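Inulin fructotransferase (Bacillus sp. snu-7, PDB 2INV) converts inulin into di-fructose anhydride, probably DFA III, by intramolecular fructosyl transfer, as a trimer of right-handed parallel beta-helices. Local coordinates at residues F90-L95 / N105-A110; S156-K161 / Y182-L187; N198-A203 / S221-G226; V28-D33 / G65-H70. One frame throughout, in Å; residues are numbered along the deposited sequence.

From the N terminus, interaction 4 comes first: it joins the start of helix 30-48 to strand 65-69 and closes a loop that holds the rest of that helix. Interaction 1 follows, folding the short helix 92-96 back on the loop that leads into strand 111-115; the two meet where Gly-65 N lies 2.9 Å from Ala-110 O. Interaction 2 then ties the loop before strand 162-166 to the corner at the start of strand 185-193, and its Tyr-182 packs on Ser-93. Last, interaction 3 stacks successive coils, with Ile-202 against Ala-186. All four are in series, none nested or crossed, as suits a solenoid built coil after coil.

Interaction 1 (F90-L95 / N105-A110); sequences FSRSIL and NLQPGA. With FRU (beta-D-fructofuranose), chain D.
Beside the fructose-binding pocket, Phe-90 and Arg-92 pack on Pro-108 and join the start of helix 92-96, which bears Ser-93 of the pocket, to the loop 105-110. Phe-90 buries the most surface. Its CG stands anti to the backbone N (chi1 168°), which lays the ring along the loop: CD1 meets Pro-108 CD at 3.6 Å, and Gln-107 N sits over one face, toward the rim. The far end of the ring, CZ, is 3.7 Å from Asn-105 O, a carbonyl buried without a polar partner. Arg-92 shares the proline, crossing it at about a right angle with Pro-108 CD over one face of the guanidinium, 3.8 Å from NE. That NE forms a salt bridge with Asp-146, while Gln-107 runs alongside and bonds through NE2 to Asp-53 of the second subunit. A water links the segments further, accepting from Arg-92 NH1 at 3.1 Å and donating to Leu-106 O at 2.6 Å. Beyond it, Leu-95 CD1 touches Leu-106 CD2 at 3.9 Å. Ser-91 OG caps the helix by accepting from Ile-94 N, and in the first turn Ser-93 OG is hydrogen-bonded to O1 of a bound fructose unit, 2.7 Å away. Glu-204 binds Ser-91, Ser-93 N and the sugar together. The whole is an N-capped helix, carried on a loop of a parallel beta-helix, that lines a carbohydrate site.

Interaction 2 (S156-K161 / Y182-L187); sequences SYHNGK and YLEHAL
The backbones of 156-161 and 182-187 come closest at His-158 and Glu-184, and are joined directly where His-185 N donates to Lys-161 O at 3.2 Å. Glu-184 does most of the gripping. Its side chain leaves the backbone on the side away from its own N (chi1 -162°) and stays extended, which sends the carboxylate over to the loop, where OE1 takes two backbone N-H groups, Asn-159 N at 2.9 Å and Gly-160 N at 2.7 Å. Both meet the oxygen on its anti side, from opposite faces of the carboxylate plane, which should fix the rotation of the group. Asn-159 answers in the other direction, its side chain sliding past that of Glu-184. Its OD1 accepts from Lys-161 N at 2.9 Å, closing an Asx turn, and from Glu-184 N at 3.2 Å, again from opposite faces. The amide nitrogen ND2 gives a third bond to Tyr-182 O at 2.8 Å, in the plane of the amide but above that of the carbonyl, and also bonds to Gly-149 O. This reciprocal exchange pins an excursion between strands of the beta-helix to the next coil, just before the chain turns a corner at Ala-186. His-158 crosses the glutamate with CD2 3.6 Å from OE2, the ring and carboxylate planes 60° apart; the ring is steadied by a bond from ND1 to Ser-156 O. On the pocket side, the side chain of Tyr-157 comes to about 5 Å from a bound fructose unit, and its OH is hydrogen-bonded to Arg-252, a residue of that sugar site.

Interaction 3 (N198-A203 / S221-G226); sequences NDNMIA and SGNHMG
His-224, Ile-202 and Asn-223 bury the most surface where two successive coils lie in parallel register, strands 201-203 and 224-226 running 9° apart. Asn-223 holds the corner before the strands. Its amide lies beside that of Asn-200, pointing the same way and nearly coplanar with it (7°), which brings OD1 to Asn-200 ND2; the same oxygen also accepts from Asn-200 N, each at 2.8 Å. The ND2 of Asn-223 is spent on Val-197 O, and Asn-247 in turn bonds to Asn-223 N: an asparagine ladder, as known from pectate lyase-like beta-helices. A leucine in its place would probably leave both Asn-200 N and Asn-200 ND2 without this acceptor and Val-197 O without its side-chain donor, breaking the ladder. His-224 donates through its backbone N to Asn-200 O at 2.9 Å and accepts at O from Ile-202 N at 2.9 Å. Its side chain is crossed by Met-201, modelled as selenomethionine, whose bent chain puts SE 3.5 Å from His-224 CB and CE 3.6 Å from His-224 CG. On the other face of the sheet Ile-202 lies alongside Met-225, CB to CG 4.1 Å, and both rest on Cys-208 and Val-209 of strand 207-211 across the interior. The pair is flanked by strand 174-181 before it and strand 248-249 after it, while His-224 and Met-201 pack on the second subunit.

Interaction 4 (V28-D33 / G65-H70); sequences VTAQSD and GDYDLH
Asp-33 OD1 receives the backbone N-H of His-70 at 3.0 Å, reached from above the carboxylate plane, and Gln-31 O receives that of Asp-68 at 3.1 Å. The first torsion of Asp-33 (chi1 -163°) swings the carboxylate beside its own carbonyl carbon and so to the turn just after strand 65-69, where its OD2 also bonds to Thr-71 OG1. Cut back to alanine, this position would probably leave both His-70 N and the Thr-71 hydroxyl without this partner and weaken the hold on the chain just past the strand. Nearby, Asp-33 CA makes a C-H...O contact of 3.1 Å with Asp-68 O. Ser-32 O lies in the plane of the His-70 ring at its edge, 3.3 Å from CD2. Further along, Ala-30 CB packs on Tyr-67 CD1 at 3.6 Å, and Gln-31 N meets the edge of the same ring, whose OH is tied to Pro-63 O. Behind these residues Thr-29 and Ser-32 form a capping box, both of its bonds weak, at the start of helix 30-48. The helix start is thus fastened to the strand chiefly by backbone groups and one carboxylate, and the bonds to Asp-33, with weak ones to OD1 from Gly-35 N and Ala-36 N, would be expected to favour its ionised form.

Interaction 1 (F90-L95 / N105-A110)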
loop_
_atom_site.group_PDB
_atom_site.type_symbol
_atom_site.label_atom_id
_atom_site.label_comp_id
_atom_site.label_asym_id
_atom_site.label_seq_id
_atom_site.Cartn_x
_atom_site.Cartn_y
_atom_site.Cartn_z
ATOM N N PHE A 90 -15.948 -8.348 -13.189
ATOM C CA PHE A 90 -16.805 -9.510 -13.367
ATOM C C PHE A 90 -16.028 -10.444 -14.291
ATOM O O PHE A 90 -15.537 -10.034 -15.341
ATOM C CB PHE A 90 -18.140 -9.070 -13.991
ATOM C CG PHE A 90 -18.999 -10.200 -14.497
ATOM C CD1 PHE A 90 -18.867 -10.663 -15.810
ATOM C CD2 PHE A 90 -19.980 -10.761 -13.690
ATOM C CE1 PHE A 90 -19.697 -11.654 -16.310
ATOM C CE2 PHE A 90 -20.827 -11.769 -14.192
ATOM C CZ PHE A 90 -20.685 -12.208 -15.492
ATOM N N SER A 91 -15.914 -11.698 -13.874
ATOM C CA SER A 91 -15.173 -12.720 -14.602
ATOM C C SER A 91 -15.839 -13.159 -15.905
ATOM O O SER A 91 -16.643 -14.091 -15.906
ATOM C CB SER A 91 -14.982 -13.941 -13.690
ATOM O OG SER A 91 -14.295 -14.991 -14.357
ATOM N N ARG A 92 -15.493 -12.510 -17.013
ATOM C CA ARG A 92 -16.069 -12.889 -18.296
ATOM C C ARG A 92 -15.557 -14.260 -18.701
ATOM O O ARG A 92 -16.215 -14.992 -19.442
ATOM C CB ARG A 92 -15.715 -11.871 -19.383
ATOM C CG ARG A 92 -16.676 -10.692 -19.465
ATOM C CD ARG A 92 -16.364 -9.808 -20.657
ATOM N NE ARG A 92 -17.330 -8.720 -20.833
ATOM C CZ ARG A 92 -18.585 -8.886 -21.253
ATOM N NH1 ARG A 92 -19.039 -10.102 -21.546
ATOM N NH2 ARG A 92 -19.389 -7.840 -21.386
ATOM N N SER A 93 -14.377 -14.602 -18.200
ATOM C CA SER A 93 -13.748 -15.886 -18.488
ATOM C C SER A 93 -14.631 -17.028 -18.001
ATOM O O SER A 93 -14.889 -17.972 -18.726
ATOM C CB SER A 93 -12.382 -15.967 -17.797
ATOM O OG SER A 93 -11.655 -17.101 -18.228
ATOM N N ILE A 94 -15.091 -16.939 -16.763
ATOM C CA ILE A 94 -15.939 -17.984 -16.215
ATOM C C ILE A 94 -17.292 -18.017 -16.932
ATOM O O ILE A 94 -17.819 -19.089 -17.209
ATOM C CB ILE A 94 -16.103 -17.818 -14.686
ATOM C CG1 ILE A 94 -14.733 -17.980 -14.024
ATOM C CG2 ILE A 94 -17.077 -18.855 -14.147
ATOM C CD1 ILE A 94 -14.703 -17.689 -12.539
ATOM N N LEU A 95 -17.847 -16.855 -17.264
ATOM C CA LEU A 95 -19.122 -16.818 -17.981
ATOM C C LEU A 95 -18.992 -17.550 -19.316
ATOM O O LEU A 95 -19.838 -18.373 -19.665
ATOM C CB LEU A 95 -19.573 -15.369 -18.236
ATOM C CG LEU A 95 -20.758 -15.218 -19.199
ATOM C CD1 LEU A 95 -22.040 -15.672 -18.526
ATOM C CD2 LEU A 95 -20.884 -13.764 -19.633
ATOM N N ASN A 105 -26.381 -12.068 -13.710
ATOM C CA ASN A 105 -25.462 -11.071 -14.258
ATOM C C ASN A 105 -24.710 -11.719 -15.417
ATOM O O ASN A 105 -24.308 -12.885 -15.323
ATOM C CB ASN A 105 -24.451 -10.624 -13.191
ATOM C CG ASN A 105 -25.090 -9.832 -12.070
ATOM O OD1 ASN A 105 -25.356 -8.637 -12.207
ATOM N ND2 ASN A 105 -25.345 -10.500 -10.950
ATOM N N LEU A 106 -24.529 -10.974 -16.504
ATOM C CA LEU A 106 -23.806 -11.487 -17.657
ATOM C C LEU A 106 -22.721 -10.488 -18.052
ATOM O O LEU A 106 -22.014 -10.686 -19.039
ATOM C CB LEU A 106 -24.765 -11.684 -18.832
ATOM C CG LEU A 106 -25.987 -12.596 -18.693
ATOM C CD1 LEU A 106 -26.947 -12.322 -19.838
ATOM C CD2 LEU A 106 -25.561 -14.057 -18.677
ATOM N N GLN A 107 -22.587 -9.419 -17.270
ATOM C CA GLN A 107 -21.615 -8.375 -17.580
ATOM C C GLN A 107 -21.078 -7.518 -16.438
ATOM O O GLN A 107 -21.703 -7.373 -15.390
ATOM C CB GLN A 107 -22.206 -7.385 -18.584
ATOM C CG GLN A 107 -22.361 -7.852 -20.000
ATOM C CD GLN A 107 -22.711 -6.693 -20.908
ATOM O OE1 GLN A 107 -21.911 -5.773 -21.096
ATOM N NE2 GLN A 107 -23.927 -6.711 -21.448
ATOM N N PRO A 108 -19.886 -6.941 -16.646
ATOM C CA PRO A 108 -19.185 -6.058 -15.711
ATOM C C PRO A 108 -20.066 -4.855 -15.362
ATOM O O PRO A 108 -20.895 -4.433 -16.180
ATOM C CB PRO A 108 -17.940 -5.675 -16.500
ATOM C CG PRO A 108 -17.577 -6.980 -17.124
ATOM C CD PRO A 108 -18.922 -7.538 -17.595
ATOM N N GLY A 109 -19.909 -4.326 -14.148
ATOM C CA GLY A 109 -20.731 -3.199 -13.726
ATOM C C GLY A 109 -20.052 -1.905 -13.299
ATOM O O GLY A 109 -18.981 -1.554 -13.797
ATOM N N ALA A 110 -20.678 -1.200 -12.358
ATOM C CA ALA A 110 -20.166 0.077 -11.872
ATOM C C ALA A 110 -20.170 1.031 -13.058
ATOM O O ALA A 110 -21.054 0.947 -13.912
ATOM C CB ALA A 110 -18.747 -0.083 -11.313
HETATM C C1 FRU D . -10.538 -17.878 -14.668
HETATM C C2 FRU D . -9.504 -17.238 -13.646
HETATM C C3 FRU D . -8.982 -15.836 -14.070
HETATM C C4 FRU D . -7.518 -15.781 -13.577
HETATM C C5 FRU D . -7.129 -17.230 -13.619
HETATM C C6 FRU D . -6.432 -17.586 -12.296
HETATM O O1 FRU D . -10.129 -17.676 -16.046
HETATM O O3 FRU D . -9.568 -14.557 -14.065
HETATM O O4 FRU D . -6.712 -14.910 -14.350
HETATM O O5 FRU D . -8.346 -18.019 -13.864
HETATM O O6 FRU D . -5.661 -18.688 -12.552
HETATM O O HOH W 1 -21.961 -11.222 -21.615
#

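Interaction 2 (S156-K161 / Y182-L187)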
loop_
_atom_site.group_PDB
_atom_site.type_symbol
_atom_site.label_atom_id
_atom_site.label_comp_id
_atom_site.label_asym_id
_atom_site.label_seq_id
_atom_site.Cartn_x
_atom_site.Cartn_y
_atom_site.Cartn_z
ATOM N N SER A 156 -9.079 -16.742 -26.395
ATOM C CA SER A 156 -7.860 -16.327 -27.075
ATOM C C SER A 156 -7.059 -15.204 -26.416
ATOM O O SER A 156 -5.854 -15.102 -26.635
ATOM C CB SER A 156 -8.195 -15.893 -28.500
ATOM O OG SER A 156 -8.792 -14.599 -28.498
ATOM N N TYR A 157 -7.719 -14.367 -25.618
ATOM C CA TYR A 157 -7.055 -13.230 -24.981
ATOM C C TYR A 157 -6.584 -12.291 -26.071
ATOM O O TYR A 157 -5.587 -11.590 -25.909
ATOM C CB TYR A 157 -5.828 -13.650 -24.185
ATOM C CG TYR A 157 -6.106 -14.183 -22.804
ATOM C CD1 TYR A 157 -6.212 -13.333 -21.704
ATOM C CD2 TYR A 157 -6.238 -15.542 -22.600
ATOM C CE1 TYR A 157 -6.444 -13.835 -20.430
ATOM C CE2 TYR A 157 -6.462 -16.065 -21.345
ATOM C CZ TYR A 157 -6.565 -15.211 -20.261
ATOM O OH TYR A 157 -6.784 -15.741 -19.016
ATOM N N HIS A 158 -7.289 -12.296 -27.192
ATOM C CA HIS A 158 -6.940 -11.429 -28.305
ATOM C C HIS A 158 -8.174 -10.724 -28.795
ATOM O O HIS A 158 -9.228 -11.344 -28.938
ATOM C CB HIS A 158 -6.353 -12.237 -29.461
ATOM C CG HIS A 158 -4.911 -12.600 -29.276
ATOM N ND1 HIS A 158 -4.499 -13.648 -28.480
ATOM C CD2 HIS A 158 -3.776 -12.034 -29.758
ATOM C CE1 HIS A 158 -3.180 -13.711 -28.476
ATOM N NE2 HIS A 158 -2.717 -12.742 -29.243
ATOM N N ASN A 159 -8.051 -9.433 -29.061
ATOM C CA ASN A 159 -9.199 -8.710 -29.573
ATOM C C ASN A 159 -8.805 -7.328 -30.065
ATOM O O ASN A 159 -9.656 -6.520 -30.418
ATOM C CB ASN A 159 -10.315 -8.624 -28.521
ATOM C CG ASN A 159 -9.920 -7.819 -27.301
ATOM O OD1 ASN A 159 -8.981 -7.020 -27.338
ATOM N ND2 ASN A 159 -10.650 -8.017 -26.209
ATOM N N GLY A 160 -7.500 -7.081 -30.089
ATOM C CA GLY A 160 -6.966 -5.822 -30.574
ATOM C C GLY A 160 -7.388 -4.546 -29.870
ATOM O O GLY A 160 -7.159 -3.453 -30.406
ATOM N N LYS A 161 -7.991 -4.649 -28.689
ATOM C CA LYS A 161 -8.420 -3.443 -27.988
ATOM C C LYS A 161 -7.475 -3.088 -26.841
ATOM O O LYS A 161 -6.846 -3.958 -26.243
ATOM C CB LYS A 161 -9.817 -3.638 -27.413
ATOM C CG LYS A 161 -10.902 -3.841 -28.457
ATOM C CD LYS A 161 -12.106 -4.513 -27.835
ATOM C CE LYS A 161 -13.212 -4.735 -28.856
ATOM N NZ LYS A 161 -14.493 -5.095 -28.192
ATOM N N TYR A 182 -11.091 -8.225 -19.954
ATOM C CA TYR A 182 -11.183 -8.707 -21.331
ATOM C C TYR A 182 -10.644 -7.760 -22.411
ATOM O O TYR A 182 -11.257 -7.585 -23.460
ATOM C CB TYR A 182 -12.634 -9.124 -21.633
ATOM C CG TYR A 182 -12.882 -10.626 -21.613
ATOM C CD1 TYR A 182 -12.353 -11.440 -20.608
ATOM C CD2 TYR A 182 -13.661 -11.228 -22.599
ATOM C CE1 TYR A 182 -12.588 -12.830 -20.592
ATOM C CE2 TYR A 182 -13.911 -12.615 -22.593
ATOM C CZ TYR A 182 -13.368 -13.403 -21.584
ATOM O OH TYR A 182 -13.608 -14.753 -21.593
ATOM N N LEU A 183 -9.473 -7.178 -22.151
ATOM C CA LEU A 183 -8.805 -6.257 -23.082
ATOM C C LEU A 183 -7.476 -6.865 -23.514
ATOM O O LEU A 183 -6.745 -7.388 -22.665
ATOM C CB LEU A 183 -8.516 -4.914 -22.395
ATOM C CG LEU A 183 -9.703 -4.013 -22.079
ATOM C CD1 LEU A 183 -9.265 -2.926 -21.121
ATOM C CD2 LEU A 183 -10.230 -3.419 -23.371
ATOM N N GLU A 184 -7.126 -6.772 -24.796
ATOM C CA GLU A 184 -5.853 -7.352 -25.182
ATOM C C GLU A 184 -4.725 -6.664 -24.427
ATOM O O GLU A 184 -3.749 -7.301 -24.031
ATOM C CB GLU A 184 -5.599 -7.273 -26.685
ATOM C CG GLU A 184 -4.510 -8.268 -27.057
ATOM C CD GLU A 184 -4.318 -8.477 -28.539
ATOM O OE1 GLU A 184 -5.323 -8.530 -29.275
ATOM O OE2 GLU A 184 -3.151 -8.625 -28.963
ATOM N N HIS A 185 -4.866 -5.359 -24.233
ATOM C CA HIS A 185 -3.885 -4.579 -23.490
ATOM C C HIS A 185 -4.715 -3.711 -22.556
ATOM O O HIS A 185 -5.507 -2.888 -23.012
ATOM C CB HIS A 185 -3.067 -3.680 -24.420
ATOM C CG HIS A 185 -2.251 -4.424 -25.428
ATOM N ND1 HIS A 185 -0.954 -4.826 -25.193
ATOM C CD2 HIS A 185 -2.556 -4.845 -26.679
ATOM C CE1 HIS A 185 -0.494 -5.460 -26.257
ATOM N NE2 HIS A 185 -1.446 -5.486 -27.171
ATOM N N ALA A 186 -4.556 -3.895 -21.252
ATOM C CA ALA A 186 -5.331 -3.104 -20.307
ATOM C C ALA A 186 -4.750 -1.706 -20.191
ATOM O O ALA A 186 -5.367 -0.719 -20.592
ATOM C CB ALA A 186 -5.335 -3.778 -18.946
ATOM N N LEU A 187 -3.536 -1.638 -19.660
ATOM C CA LEU A 187 -2.856 -0.365 -19.457
ATOM C C LEU A 187 -1.436 -0.315 -20.023
ATOM O O LEU A 187 -0.628 -1.213 -19.787
ATOM C CB LEU A 187 -2.799 -0.063 -17.960
ATOM C CG LEU A 187 -2.015 1.177 -17.548
ATOM C CD1 LEU A 187 -2.819 2.411 -17.882
ATOM C CD2 LEU A 187 -1.726 1.121 -16.056
#

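Interaction 3 (N198-A203 / S221-G226)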
loop_
_atom_site.group_PDB
_atom_site.type_symbol
_atom_site.label_atom_id
_atom_site.label_comp_id
_atom_site.label_asym_id
_atom_site.label_seq_id
_atom_site.Cartn_x
_atom_site.Cartn_y
_atom_site.Cartn_z
ATOM N N ASN A 198 -1.752 1.845 -8.491
ATOM C CA ASN A 198 -2.034 1.189 -7.214
ATOM C C ASN A 198 -3.524 0.969 -6.955
ATOM O O ASN A 198 -4.364 1.742 -7.417
ATOM C CB ASN A 198 -1.472 2.038 -6.069
ATOM C CG ASN A 198 -2.276 3.301 -5.845
ATOM O OD1 ASN A 198 -2.332 4.175 -6.716
ATOM N ND2 ASN A 198 -2.917 3.401 -4.678
ATOM N N ASP A 199 -3.831 -0.090 -6.208
ATOM C CA ASP A 199 -5.203 -0.422 -5.836
ATOM C C ASP A 199 -6.116 -0.686 -7.045
ATOM O O ASP A 199 -7.256 -0.221 -7.074
ATOM C CB ASP A 199 -5.786 0.718 -4.995
ATOM C CG ASP A 199 -6.859 0.251 -4.033
ATOM O OD1 ASP A 199 -6.908 -0.959 -3.734
ATOM O OD2 ASP A 199 -7.652 1.097 -3.569
ATOM N N ASN A 200 -5.625 -1.432 -8.036
ATOM C CA ASN A 200 -6.427 -1.746 -9.221
ATOM C C ASN A 200 -6.675 -3.235 -9.402
ATOM O O ASN A 200 -5.979 -4.069 -8.819
ATOM C CB ASN A 200 -5.772 -1.219 -10.510
ATOM C CG ASN A 200 -5.381 0.233 -10.424
ATOM O OD1 ASN A 200 -6.333 1.123 -10.692
ATOM N ND2 ASN A 200 -4.227 0.557 -10.127
HETATM N N MSE A 201 -7.667 -3.544 -10.236
HETATM C CA MSE A 201 -8.029 -4.916 -10.576
HETATM C C MSE A 201 -7.918 -5.053 -12.085
HETATM O O MSE A 201 -8.806 -4.609 -12.825
HETATM C CB MSE A 201 -9.455 -5.218 -10.125
HETATM C CG MSE A 201 -10.022 -6.538 -10.631
HETATM SE SE MSE A 201 -8.998 -8.063 -10.100
HETATM C CE MSE A 201 -9.655 -8.244 -8.303
ATOM N N ILE A 202 -6.814 -5.652 -12.521
ATOM C CA ILE A 202 -6.529 -5.833 -13.937
ATOM C C ILE A 202 -6.427 -7.325 -14.222
ATOM O O ILE A 202 -5.368 -7.929 -14.009
ATOM C CB ILE A 202 -5.181 -5.199 -14.286
ATOM C CG1 ILE A 202 -5.034 -3.878 -13.533
ATOM C CG2 ILE A 202 -5.071 -4.989 -15.785
ATOM C CD1 ILE A 202 -3.678 -3.251 -13.646
ATOM N N ALA A 203 -7.501 -7.932 -14.709
ATOM C CA ALA A 203 -7.438 -9.358 -14.975
ATOM C C ALA A 203 -8.243 -9.815 -16.170
ATOM O O ALA A 203 -9.156 -9.118 -16.640
ATOM C CB ALA A 203 -7.864 -10.127 -13.744
ATOM N N SER A 221 1.908 -0.869 -6.826
ATOM C CA SER A 221 1.600 -1.626 -5.622
ATOM C C SER A 221 0.109 -1.806 -5.363
ATOM O O SER A 221 -0.724 -1.126 -5.967
ATOM C CB SER A 221 2.236 -0.943 -4.412
ATOM O OG SER A 221 1.607 0.282 -4.141
ATOM N N GLY A 222 -0.205 -2.708 -4.435
ATOM C CA GLY A 222 -1.586 -2.977 -4.065
ATOM C C GLY A 222 -2.528 -3.405 -5.177
ATOM O O GLY A 222 -3.749 -3.290 -5.034
ATOM N N ASN A 223 -1.980 -3.925 -6.274
ATOM C CA ASN A 223 -2.802 -4.353 -7.403
ATOM C C ASN A 223 -3.047 -5.861 -7.498
ATOM O O ASN A 223 -2.251 -6.668 -7.012
ATOM C CB ASN A 223 -2.181 -3.891 -8.725
ATOM C CG ASN A 223 -1.902 -2.400 -8.759
ATOM O OD1 ASN A 223 -2.952 -1.606 -8.940
ATOM N ND2 ASN A 223 -0.757 -1.964 -8.619
ATOM N N HIS A 224 -4.161 -6.214 -8.144
ATOM C CA HIS A 224 -4.595 -7.597 -8.390
ATOM C C HIS A 224 -4.415 -7.833 -9.899
ATOM O O HIS A 224 -5.125 -7.211 -10.688
ATOM C CB HIS A 224 -6.093 -7.750 -8.092
ATOM C CG HIS A 224 -6.430 -8.100 -6.670
ATOM N ND1 HIS A 224 -6.095 -9.307 -6.095
ATOM C CD2 HIS A 224 -7.156 -7.435 -5.735
ATOM C CE1 HIS A 224 -6.601 -9.374 -4.874
ATOM N NE2 HIS A 224 -7.250 -8.251 -4.632
HETATM N N MSE A 225 -3.500 -8.702 -10.328
HETATM C CA MSE A 225 -3.329 -8.912 -11.784
HETATM C C MSE A 225 -3.296 -10.357 -12.289
HETATM O O MSE A 225 -2.699 -11.250 -11.675
HETATM C CB MSE A 225 -2.050 -8.244 -12.304
HETATM C CG MSE A 225 -2.012 -6.734 -12.129
HETATM SE SE MSE A 225 -0.399 -6.025 -12.907
HETATM C CE MSE A 225 0.073 -4.777 -11.540
ATOM N N GLY A 226 -3.909 -10.545 -13.454
ATOM C CA GLY A 226 -3.959 -11.831 -14.127
ATOM C C GLY A 226 -3.989 -11.530 -15.617
ATOM O O GLY A 226 -4.922 -10.891 -16.107
HETATM O O HOH W 2 -4.805 -2.198 -2.758
#

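Interaction 4 (V28-D33 / G65-H70)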
loop_
_atom_site.group_PDB
_atom_site.type_symbol
_atom_site.label_atom_id
_atom_site.label_comp_id
_atom_site.label_asym_id
_atom_site.label_seq_id
_atom_site.Cartn_x
_atom_site.Cartn_y
_atom_site.Cartn_z
ATOM N N VAL A 28 -26.242 11.509 -29.504
ATOM C CA VAL A 28 -25.036 10.703 -29.332
ATOM C C VAL A 28 -24.679 10.876 -27.850
ATOM O O VAL A 28 -23.917 11.776 -27.481
ATOM C CB VAL A 28 -23.860 11.208 -30.211
ATOM C CG1 VAL A 28 -22.592 10.417 -29.879
ATOM C CG2 VAL A 28 -24.206 11.040 -31.682
ATOM N N THR A 29 -25.253 10.004 -27.021
ATOM C CA THR A 29 -25.081 10.001 -25.570
ATOM C C THR A 29 -23.923 9.150 -25.067
ATOM O O THR A 29 -23.244 8.483 -25.840
ATOM C CB THR A 29 -26.343 9.459 -24.900
ATOM O OG1 THR A 29 -26.581 8.126 -25.370
ATOM C CG2 THR A 29 -27.547 10.329 -25.229
ATOM N N ALA A 30 -23.720 9.162 -23.752
ATOM C CA ALA A 30 -22.661 8.365 -23.153
ATOM C C ALA A 30 -22.984 6.893 -23.388
ATOM O O ALA A 30 -22.082 6.072 -23.540
ATOM C CB ALA A 30 -22.558 8.651 -21.659
ATOM N N GLN A 31 -24.274 6.566 -23.427
ATOM C CA GLN A 31 -24.697 5.185 -23.648
ATOM C C GLN A 31 -24.342 4.659 -25.038
ATOM O O GLN A 31 -23.900 3.521 -25.179
ATOM C CB GLN A 31 -26.209 5.038 -23.425
ATOM C CG GLN A 31 -26.655 5.151 -21.971
ATOM C CD GLN A 31 -28.101 4.748 -21.785
ATOM O OE1 GLN A 31 -28.530 3.681 -22.244
ATOM N NE2 GLN A 31 -28.865 5.599 -21.109
ATOM N N SER A 32 -24.540 5.482 -26.066
ATOM C CA SER A 32 -24.243 5.056 -27.433
ATOM C C SER A 32 -22.765 5.238 -27.808
ATOM O O SER A 32 -22.204 4.408 -28.520
ATOM C CB SER A 32 -25.141 5.786 -28.440
ATOM O OG SER A 32 -24.792 7.148 -28.567
ATOM N N ASP A 33 -22.145 6.324 -27.353
ATOM C CA ASP A 33 -20.727 6.557 -27.618
ATOM C C ASP A 33 -20.141 7.522 -26.598
ATOM O O ASP A 33 -20.014 8.716 -26.857
ATOM C CB ASP A 33 -20.506 7.113 -29.023
ATOM C CG ASP A 33 -19.057 6.970 -29.481
ATOM O OD1 ASP A 33 -18.211 6.547 -28.658
ATOM O OD2 ASP A 33 -18.753 7.276 -30.658
ATOM N N GLY A 65 -23.237 2.800 -14.601
ATOM C CA GLY A 65 -23.964 2.494 -15.816
ATOM C C GLY A 65 -23.232 1.758 -16.911
ATOM O O GLY A 65 -22.030 1.529 -16.847
ATOM N N ASP A 66 -23.999 1.375 -17.925
ATOM C CA ASP A 66 -23.487 0.659 -19.088
ATOM C C ASP A 66 -23.289 1.668 -20.221
ATOM O O ASP A 66 -24.256 2.255 -20.711
ATOM C CB ASP A 66 -24.474 -0.429 -19.535
ATOM C CG ASP A 66 -24.574 -1.574 -18.544
ATOM O OD1 ASP A 66 -23.549 -1.905 -17.909
ATOM O OD2 ASP A 66 -25.669 -2.158 -18.404
ATOM N N TYR A 67 -22.041 1.869 -20.634
ATOM C CA TYR A 67 -21.724 2.821 -21.701
ATOM C C TYR A 67 -20.867 2.196 -22.805
ATOM O O TYR A 67 -19.850 1.559 -22.526
ATOM C CB TYR A 67 -20.965 4.023 -21.130
ATOM C CG TYR A 67 -21.587 4.626 -19.897
ATOM C CD1 TYR A 67 -22.669 5.496 -19.989
ATOM C CD2 TYR A 67 -21.094 4.318 -18.632
ATOM C CE1 TYR A 67 -23.248 6.048 -18.847
ATOM C CE2 TYR A 67 -21.660 4.863 -17.484
ATOM C CZ TYR A 67 -22.736 5.726 -17.599
ATOM O OH TYR A 67 -23.297 6.261 -16.468
ATOM N N ASP A 68 -21.280 2.394 -24.055
ATOM C CA ASP A 68 -20.556 1.881 -25.224
ATOM C C ASP A 68 -19.552 2.915 -25.728
ATOM O O ASP A 68 -19.891 4.090 -25.870
ATOM C CB ASP A 68 -21.515 1.582 -26.380
ATOM C CG ASP A 68 -22.223 0.246 -26.246
ATOM O OD1 ASP A 68 -22.023 -0.455 -25.231
ATOM O OD2 ASP A 68 -22.968 -0.111 -27.186
ATOM N N LEU A 69 -18.324 2.486 -26.003
ATOM C CA LEU A 69 -17.329 3.413 -26.527
ATOM C C LEU A 69 -16.918 2.965 -27.924
ATOM O O LEU A 69 -16.251 1.934 -28.087
ATOM C CB LEU A 69 -16.089 3.484 -25.626
ATOM C CG LEU A 69 -15.070 4.573 -26.005
ATOM C CD1 LEU A 69 -14.461 5.154 -24.747
ATOM C CD2 LEU A 69 -13.992 4.010 -26.920
ATOM N N HIS A 70 -17.332 3.731 -28.928
ATOM C CA HIS A 70 -16.993 3.422 -30.303
ATOM C C HIS A 70 -15.837 4.344 -30.725
ATOM O O HIS A 70 -14.929 3.915 -31.434
ATOM C CB HIS A 70 -18.215 3.634 -31.214
ATOM C CG HIS A 70 -19.237 2.540 -31.144
ATOM N ND1 HIS A 70 -19.160 1.390 -31.903
ATOM C CD2 HIS A 70 -20.382 2.434 -30.424
ATOM C CE1 HIS A 70 -20.211 0.628 -31.656
ATOM N NE2 HIS A 70 -20.967 1.238 -30.763
#